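PDB 7BDV: Can2 from Sulfobacillus thermosulfidooxidans, which binds the second messenger cyclic tetra-adenylate through its CARF domain and serves as a dual-specificity nuclease in type III CRISPR defence. Local coordinates for residues T13-L18 and P88-N93; K165-V170 and L211-I216. All blocks are in the same frame, centred on the assembly; numbering follows the deposited sequence.

Contact 1 (T13-L18 and P88-N93); sequences TYVCLL and PNAILN
Tyr14 and Asn93 each hold CG anti to the backbone N, chi1 172° and -171°. Both residues sit on one face of the sheet, and these like torsions send their groups the same way along it, side by side. The phenol and amide planes stand 65° apart, and Asn93 CB packs 3.8 Å from Tyr14 CE1. At the ends, Asn93 ND2 donates a nearly straight hydrogen bond to Tyr14 OH, 2.7 Å long. The hydroxyl oxygen lies close to the amide plane. Tyr14 OH also bonds to Asn25 O, Asn93 ND2 to Pro24 O, and Asn93 OD1 to Thr95 OG1. The bonds to Asn25 O and Pro24 O tie the pair to the start of helix 23-31. Those at ND2 and OD1 fix the turn of the amide.

The backbones of strands 13-17 and 90-93 run parallel. Ile91 N donates to Thr13 O at 2.7 Å. Ile91 O then accepts from Val15 N at 2.8 Å, and Asn93 N donates to Val15 O at 2.9 Å. Past this ladder one water carries the link on. It accepts from Leu17 N and donates to Asn93 O, 2.6 Å away.

On the other face Val15 and Leu92 make apolar contacts, CG1 to CD1 at 4.0 Å. Leu17 CD1 reaches the same leucine methyl from further along the strand. Helix 99-111 covers this face, with Ala105 and Phe109 against Leu92 and Met101 against Leu17. Strand 36-41 continues the sheet beyond strand 13-17. Parallel central strands with helices packed on both faces are the Rossmann-like core of a CARF domain. The bound nucleic acid comes within about 4 Å of the nearest atom of this contact, which places the strand pair beside the cyclic tetra-adenylate site.

Contact 2 (K165-V170 and L211-I216); sequences KTWREV and LKANLI
Trp167 lays its indole against the turn that follows helix 205-212, and its side chain can be followed outward from CB. Its CG is anti to the carbonyl carbon (chi1 -58°), which turns the ring toward the other segment. CG itself meets Leu215 CD2 at 4.1 Å. Next on the ring, CD1 comes 3.5 Å from Ala213 O. NE1 then donates a hydrogen bond to Ala213 O, 3.0 Å away. The oxygen sits at the ring edge, close to the indole plane. The bond is bent, with an N-H...O angle of 138°, and the donor is tilted 31° from the carbonyl plane.

Further round, CE2 has Leu215 CD2 at 3.4 Å. On the outer ring, CZ2 is 3.7 Å and CH2 4.0 Å from Leu215 CD2. One methyl is thus met all along the benzo ring. It lies over the face, 3.6 Å from the centroid of the six-membered ring, in a CH-pi contact. The poorly ordered Lys165 has its CB over the opposite face. Phe236 of helix 231-254 also meets the indole, obliquely.

Val170 and Leu215 reach toward each other tip to tip, CG1 to CD1. Val170 CG2 packs tightly on Ala213 CB, at 3.5 Å. Asn214 has positive phi and closes helix 205-212 with a Schellman motif.

The chemistry is mostly apolar. Leu215 gives one methyl to the indole and the other to Val170. The indole N-H turns to a backbone carbonyl at a helix end, where such oxygens lack the usual helical partner. It probably adds a modest polar link to a contact made mainly by methyl groups and the ring face.

How the contacts relate
Contact 1 comes first along the chain and closes before contact 2 opens. Their centres lie 59 Å apart, on opposite sides of the centre of the chain, and they do not touch. They share no helix or strand. Contact 1 joins two strands inside the seven-stranded sheet of the CARF domain, near the bound cyclic tetra-adenylate. Contact 2 joins the start of helix 168-176 to the end of helix 205-212, about 36 Å from that ligand at its nearest atom. One contact thus belongs to the ligand-sensing part of the nuclease. The other lies on the far side of the chain, against helix 231-254 of the endonuclease part.

Contact 1 (T13-L18 and P88-N93)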
loop_
_atom_site.group_PDB
_atom_site.type_symbol
_atom_site.label_atom_id
_atom_site.label_comp_id
_atom_site.label_asym_id
_atom_site.label_seq_id
_atom_site.Cartn_x
_atom_site.Cartn_y
_atom_site.Cartn_z
ATOM N N THR A 13 -23.627 -6.814 25.818
ATOM C CA THR A 13 -23.345 -7.499 24.533
ATOM C C THR A 13 -22.813 -6.473 23.532
ATOM O O THR A 13 -23.520 -5.486 23.258
ATOM C CB THR A 13 -24.602 -8.237 24.050
ATOM O OG1 THR A 13 -24.958 -9.232 25.025
ATOM C CG2 THR A 13 -24.408 -8.895 22.705
ATOM N N TYR A 14 -21.611 -6.696 23.027
ATOM C CA TYR A 14 -20.907 -5.822 22.055
ATOM C C TYR A 14 -20.972 -6.493 20.679
ATOM O O TYR A 14 -20.552 -7.652 20.542
ATOM C CB TYR A 14 -19.508 -5.584 22.611
ATOM C CG TYR A 14 -18.531 -4.870 21.728
ATOM C CD1 TYR A 14 -18.547 -3.500 21.617
ATOM C CD2 TYR A 14 -17.547 -5.564 21.060
ATOM C CE1 TYR A 14 -17.586 -2.822 20.878
ATOM C CE2 TYR A 14 -16.587 -4.911 20.298
ATOM C CZ TYR A 14 -16.639 -3.537 20.183
ATOM O OH TYR A 14 -15.713 -2.881 19.429
ATOM N N VAL A 15 -21.585 -5.823 19.713
ATOM C CA VAL A 15 -21.787 -6.361 18.343
ATOM C C VAL A 15 -20.829 -5.627 17.409
ATOM O O VAL A 15 -20.901 -4.368 17.333
ATOM C CB VAL A 15 -23.247 -6.237 17.890
ATOM C CG1 VAL A 15 -23.456 -6.742 16.470
ATOM C CG2 VAL A 15 -24.185 -6.939 18.860
ATOM N N CYS A 16 -19.960 -6.351 16.716
ATOM C CA CYS A 16 -19.069 -5.675 15.750
ATOM C C CYS A 16 -19.026 -6.395 14.411
ATOM O O CYS A 16 -19.345 -7.613 14.309
ATOM C CB CYS A 16 -17.720 -5.347 16.356
ATOM S SG CYS A 16 -16.955 -6.727 17.209
ATOM N N LEU A 17 -18.726 -5.605 13.383
ATOM C CA LEU A 17 -18.749 -6.052 11.965
ATOM C C LEU A 17 -17.304 -6.255 11.544
ATOM O O LEU A 17 -16.586 -5.244 11.494
ATOM C CB LEU A 17 -19.413 -4.960 11.110
ATOM C CG LEU A 17 -20.921 -4.827 11.216
ATOM C CD1 LEU A 17 -21.369 -4.671 12.650
ATOM C CD2 LEU A 17 -21.399 -3.639 10.400
ATOM N N LEU A 18 -16.889 -7.478 11.199
ATOM C CA LEU A 18 -15.476 -7.775 10.873
ATOM C C LEU A 18 -15.197 -7.442 9.399
ATOM O O LEU A 18 -16.050 -7.705 8.535
ATOM C CB LEU A 18 -15.173 -9.246 11.149
ATOM C CG LEU A 18 -15.306 -9.659 12.617
ATOM C CD1 LEU A 18 -14.542 -10.949 12.884
ATOM C CD2 LEU A 18 -14.807 -8.573 13.560
ATOM N N PRO A 88 -31.382 -7.863 24.252
ATOM C CA PRO A 88 -31.962 -6.522 24.108
ATOM C C PRO A 88 -31.058 -5.370 24.571
ATOM O O PRO A 88 -31.299 -4.258 24.156
ATOM C CB PRO A 88 -33.238 -6.598 24.966
ATOM C CG PRO A 88 -32.922 -7.678 25.982
ATOM C CD PRO A 88 -32.116 -8.695 25.220
ATOM N N ASN A 89 -30.041 -5.656 25.393
ATOM C CA ASN A 89 -29.102 -4.647 25.944
ATOM C C ASN A 89 -27.823 -4.579 25.088
ATOM O O ASN A 89 -26.782 -4.176 25.614
ATOM C CB ASN A 89 -28.783 -4.949 27.412
ATOM C CG ASN A 89 -30.031 -5.084 28.262
ATOM O OD1 ASN A 89 -30.292 -6.143 28.841
ATOM N ND2 ASN A 89 -30.836 -4.033 28.302
ATOM N N ALA A 90 -27.894 -4.951 23.807
ATOM C CA ALA A 90 -26.740 -5.005 22.896
ATOM C C ALA A 90 -26.255 -3.568 22.655
ATOM O O ALA A 90 -27.093 -2.664 22.676
ATOM C CB ALA A 90 -27.163 -5.696 21.638
ATOM N N ILE A 91 -24.958 -3.377 22.416
ATOM C CA ILE A 91 -24.358 -2.107 21.891
ATOM C C ILE A 91 -23.669 -2.441 20.556
ATOM O O ILE A 91 -23.067 -3.521 20.460
ATOM C CB ILE A 91 -23.403 -1.483 22.930
ATOM C CG1 ILE A 91 -22.540 -0.350 22.371
ATOM C CG2 ILE A 91 -22.522 -2.547 23.551
ATOM C CD1 ILE A 91 -21.848 0.441 23.443
ATOM N N LEU A 92 -23.789 -1.555 19.564
ATOM C CA LEU A 92 -23.237 -1.748 18.198
ATOM C C LEU A 92 -21.995 -0.877 18.044
ATOM O O LEU A 92 -22.065 0.328 18.313
ATOM C CB LEU A 92 -24.282 -1.393 17.143
ATOM C CG LEU A 92 -23.786 -1.446 15.700
ATOM C CD1 LEU A 92 -23.546 -2.874 15.284
ATOM C CD2 LEU A 92 -24.782 -0.796 14.748
ATOM N N ASN A 93 -20.899 -1.499 17.622
ATOM C CA ASN A 93 -19.720 -0.850 17.003
ATOM C C ASN A 93 -19.936 -0.873 15.489
ATOM O O ASN A 93 -19.853 -1.927 14.919
ATOM C CB ASN A 93 -18.421 -1.504 17.446
ATOM C CG ASN A 93 -17.206 -0.713 16.988
ATOM O OD1 ASN A 93 -17.277 0.084 16.038
ATOM N ND2 ASN A 93 -16.095 -0.950 17.643
HETATM O O HOH W 1 -17.856 -2.890 13.526
#

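Contact 2 (K165-V170 and L211-I216)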
loop_
_atom_site.group_PDB
_atom_site.type_symbol
_atom_site.label_atom_id
_atom_site.label_comp_id
_atom_site.label_asym_id
_atom_site.label_seq_id
_atom_site.Cartn_x
_atom_site.Cartn_y
_atom_site.Cartn_z
ATOM N N LYS A 165 29.104 0.954 23.974
ATOM C CA LYS A 165 30.521 0.934 24.432
ATOM C C LYS A 165 30.971 2.370 24.740
ATOM O O LYS A 165 30.119 3.191 25.145
ATOM C CB LYS A 165 31.393 0.262 23.366
ATOM N N THR A 166 32.254 2.685 24.513
ATOM C CA THR A 166 32.814 4.070 24.494
ATOM C C THR A 166 32.047 4.950 23.481
ATOM O O THR A 166 31.988 6.171 23.701
ATOM C CB THR A 166 34.316 4.041 24.167
ATOM N N TRP A 167 31.387 4.352 22.479
ATOM C CA TRP A 167 31.095 4.940 21.147
ATOM C C TRP A 167 29.897 5.866 21.125
ATOM O O TRP A 167 29.693 6.425 20.047
ATOM C CB TRP A 167 30.851 3.839 20.119
ATOM C CG TRP A 167 32.005 2.899 19.984
ATOM C CD1 TRP A 167 33.298 3.134 20.348
ATOM C CD2 TRP A 167 31.963 1.562 19.473
ATOM N NE1 TRP A 167 34.071 2.044 20.061
ATOM C CE2 TRP A 167 33.282 1.063 19.529
ATOM C CE3 TRP A 167 30.955 0.760 18.937
ATOM C CZ2 TRP A 167 33.614 -0.213 19.082
ATOM C CZ3 TRP A 167 31.282 -0.502 18.508
ATOM C CH2 TRP A 167 32.591 -0.982 18.583
ATOM N N ARG A 168 29.159 6.024 22.225
ATOM C CA ARG A 168 28.042 6.995 22.342
ATOM C C ARG A 168 28.539 8.416 22.004
ATOM O O ARG A 168 27.790 9.163 21.311
ATOM C CB ARG A 168 27.433 6.934 23.748
ATOM N N GLU A 169 29.734 8.784 22.466
ATOM C CA GLU A 169 30.350 10.112 22.189
ATOM C C GLU A 169 30.519 10.279 20.676
ATOM O O GLU A 169 30.256 11.391 20.190
ATOM C CB GLU A 169 31.700 10.265 22.891
ATOM N N VAL A 170 30.938 9.222 19.976
ATOM C CA VAL A 170 31.207 9.240 18.507
ATOM C C VAL A 170 29.878 9.456 17.778
ATOM O O VAL A 170 29.827 10.314 16.874
ATOM C CB VAL A 170 31.916 7.955 18.036
ATOM C CG1 VAL A 170 32.219 8.011 16.547
ATOM C CG2 VAL A 170 33.196 7.706 18.810
ATOM N N LEU A 211 40.341 6.578 15.821
ATOM C CA LEU A 211 41.529 5.989 16.507
ATOM C C LEU A 211 41.324 6.034 18.025
ATOM O O LEU A 211 41.440 4.964 18.640
ATOM C CB LEU A 211 42.792 6.727 16.066
ATOM C CG LEU A 211 43.333 6.301 14.687
ATOM C CD1 LEU A 211 44.408 7.275 14.197
ATOM C CD2 LEU A 211 43.873 4.867 14.701
ATOM N N LYS A 212 40.953 7.196 18.580
ATOM C CA LYS A 212 40.740 7.430 20.044
ATOM C C LYS A 212 39.582 6.572 20.556
ATOM O O LYS A 212 39.697 6.044 21.680
ATOM C CB LYS A 212 40.445 8.904 20.344
ATOM N N ALA A 213 38.510 6.430 19.769
ATOM C CA ALA A 213 37.319 5.612 20.107
ATOM C C ALA A 213 37.632 4.119 19.974
ATOM O O ALA A 213 36.797 3.321 20.410
ATOM C CB ALA A 213 36.164 5.986 19.222
ATOM N N ASN A 214 38.761 3.759 19.341
ATOM C CA ASN A 214 39.152 2.352 19.060
ATOM C C ASN A 214 38.112 1.720 18.116
ATOM O O ASN A 214 37.724 0.557 18.338
ATOM C CB ASN A 214 39.328 1.550 20.360
ATOM C CG ASN A 214 39.879 0.163 20.106
ATOM O OD1 ASN A 214 40.899 0.018 19.431
ATOM N ND2 ASN A 214 39.196 -0.861 20.605
ATOM N N LEU A 215 37.683 2.452 17.087
ATOM C CA LEU A 215 36.788 1.935 16.016
ATOM C C LEU A 215 37.631 1.423 14.845
ATOM O O LEU A 215 37.212 0.444 14.193
ATOM C CB LEU A 215 35.854 3.070 15.556
ATOM C CG LEU A 215 34.636 3.314 16.426
ATOM C CD1 LEU A 215 33.969 4.638 16.083
ATOM C CD2 LEU A 215 33.632 2.183 16.312
ATOM N N ILE A 216 38.739 2.110 14.558
ATOM C CA ILE A 216 39.780 1.694 13.584
ATOM C C ILE A 216 41.111 1.546 14.327
ATOM O O ILE A 216 41.295 2.200 15.358
ATOM C CB ILE A 216 39.888 2.684 12.416
ATOM C CG1 ILE A 216 40.495 4.027 12.848
ATOM C CG2 ILE A 216 38.527 2.846 11.742
ATOM C CD1 ILE A 216 40.756 4.989 11.695
#